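Local coordinates for protein BB_2cx5_001 (Thermus thermophilus, PDB 3RI0) that serves as a designed scaffold that presents a grafted linear HIV epitope, built on a protein of the aminoacyl-tRNA editing domain family, at residues W89-A92 / A93-F97. The protein carries 6 engineered substitutions. Numbering follows the deposited sequence.
Sequences WAVA and ALTGF
The hydroxyl of T95 folds back onto the carbonyl of V91, one turn earlier in helix 88-95, and gives that oxygen a second hydrogen bond. T95 N supplies the regular helical bond to V91 O at 3.0 Å. T95 OG1 donates to the same V91 O at 2.7 Å, from the opposite face of the carbonyl plane. The hydroxyl lies 36° out of that plane rather than along a lone pair. A chi1 of 73° sets OG1 between the backbone N and the carbonyl carbon of its own residue, which turns the hydroxyl back along the helix and leaves CG2 also against V91 O, at 3.3 Å. The hydroxyl serves in both directions: F97 N donates to T95 OG1 over 3.1 Å, closing an ST turn just as the helix ends. G96, with its positive phi, breaks the helical path here, although G96 N still donates to A92 O in a bond bent to 131° at the hydrogen, less straight than the helical bonds before it. The chain then doubles back, so that F97 O meets A92 CA in a CA-H...O contact of 3.2 Å and V91 CG1 lies at 4.0 Å from that oxygen.

One residue earlier in the helix, the L94 side chain lies alongside the A90 carbonyl, CG 3.2 Å from A90 O, while L94 N bonds to that oxygen. V91 packs on V102 and L94 on L86, and the F97 side chain touches P103 and, on helix 4-15, R8 and V9, packing the end of helix 88-95 against that helix. Because the T95 hydroxyl both donates and accepts, its rotation is probably fixed, and the buried residue ties the carbonyl of V91 in the last helical turn to the backbone of F97 beyond it.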
loop_
_atom_site.group_PDB
_atom_site.type_symbol
_atom_site.label_atom_id
_atom_site.label_comp_id
_atom_site.label_asym_id
_atom_site.label_seq_id
_atom_site.Cartn_x
_atom_site.Cartn_y
_atom_site.Cartn_z
ATOM N N TRP A 89 6.986 -3.586 -15.421
ATOM C CA TRP A 89 6.862 -5.015 -15.622
ATOM C C TRP A 89 7.070 -5.813 -14.350
ATOM O O TRP A 89 6.264 -6.688 -14.016
ATOM C CB TRP A 89 7.852 -5.446 -16.685
ATOM C CG TRP A 89 7.893 -4.461 -17.791
ATOM C CD1 TRP A 89 8.856 -3.516 -18.022
ATOM C CD2 TRP A 89 6.861 -4.230 -18.752
ATOM N NE1 TRP A 89 8.476 -2.708 -19.067
ATOM C CE2 TRP A 89 7.256 -3.126 -19.532
ATOM C CE3 TRP A 89 5.639 -4.850 -19.029
ATOM C CZ2 TRP A 89 6.467 -2.624 -20.575
ATOM C CZ3 TRP A 89 4.856 -4.358 -20.062
ATOM C CH2 TRP A 89 5.274 -3.252 -20.824
ATOM N N ALA A 90 8.143 -5.505 -13.633
ATOM C CA ALA A 90 8.446 -6.221 -12.404
ATOM C C ALA A 90 7.389 -5.934 -11.335
ATOM O O ALA A 90 7.024 -6.824 -10.567
ATOM C CB ALA A 90 9.832 -5.832 -11.908
ATOM N N VAL A 91 6.899 -4.696 -11.297
ATOM C CA VAL A 91 5.895 -4.326 -10.312
ATOM C C VAL A 91 4.658 -5.197 -10.482
ATOM O O VAL A 91 4.130 -5.718 -9.500
ATOM C CB VAL A 91 5.489 -2.833 -10.425
ATOM C CG1 VAL A 91 4.350 -2.530 -9.465
ATOM C CG2 VAL A 91 6.688 -1.944 -10.089
ATOM N N ALA A 92 4.205 -5.351 -11.727
ATOM C CA ALA A 92 3.035 -6.174 -12.026
ATOM C C ALA A 92 3.360 -7.648 -11.779
ATOM O O ALA A 92 2.560 -8.391 -11.205
ATOM C CB ALA A 92 2.594 -5.979 -13.490
ATOM N N ALA A 93 4.550 -8.063 -12.215
ATOM C CA ALA A 93 4.986 -9.445 -12.070
ATOM C C ALA A 93 5.029 -9.871 -10.614
ATOM O O ALA A 93 4.658 -10.982 -10.298
ATOM C CB ALA A 93 6.365 -9.639 -12.725
ATOM N N LEU A 94 5.484 -8.987 -9.734
ATOM C CA LEU A 94 5.584 -9.297 -8.305
ATOM C C LEU A 94 4.285 -9.166 -7.523
ATOM O O LEU A 94 3.902 -10.078 -6.797
ATOM C CB LEU A 94 6.645 -8.406 -7.643
ATOM C CG LEU A 94 8.077 -8.593 -8.141
ATOM C CD1 LEU A 94 8.984 -7.495 -7.583
ATOM C CD2 LEU A 94 8.564 -9.975 -7.724
ATOM N N THR A 95 3.622 -8.024 -7.672
ATOM C CA THR A 95 2.388 -7.746 -6.952
ATOM C C THR A 95 1.129 -8.263 -7.631
ATOM O O THR A 95 0.168 -8.638 -6.960
ATOM C CB THR A 95 2.225 -6.227 -6.710
ATOM O OG1 THR A 95 1.889 -5.575 -7.938
ATOM C CG2 THR A 95 3.513 -5.640 -6.213
ATOM N N GLY A 96 1.123 -8.280 -8.957
ATOM C CA GLY A 96 -0.053 -8.756 -9.668
ATOM C C GLY A 96 -0.964 -7.599 -9.993
ATOM O O GLY A 96 -2.099 -7.805 -10.432
ATOM N N PHE A 97 -0.465 -6.381 -9.764
ATOM C CA PHE A 97 -1.214 -5.161 -10.056
ATOM C C PHE A 97 -0.324 -4.133 -10.757
ATOM O O PHE A 97 0.904 -4.243 -10.716
ATOM C CB PHE A 97 -1.789 -4.557 -8.771
ATOM C CG PHE A 97 -2.718 -5.472 -8.043
ATOM C CD1 PHE A 97 -2.229 -6.375 -7.103
ATOM C CD2 PHE A 97 -4.081 -5.441 -8.302
ATOM C CE1 PHE A 97 -3.087 -7.230 -6.425
ATOM C CE2 PHE A 97 -4.950 -6.293 -7.629
ATOM C CZ PHE A 97 -4.451 -7.190 -6.689
#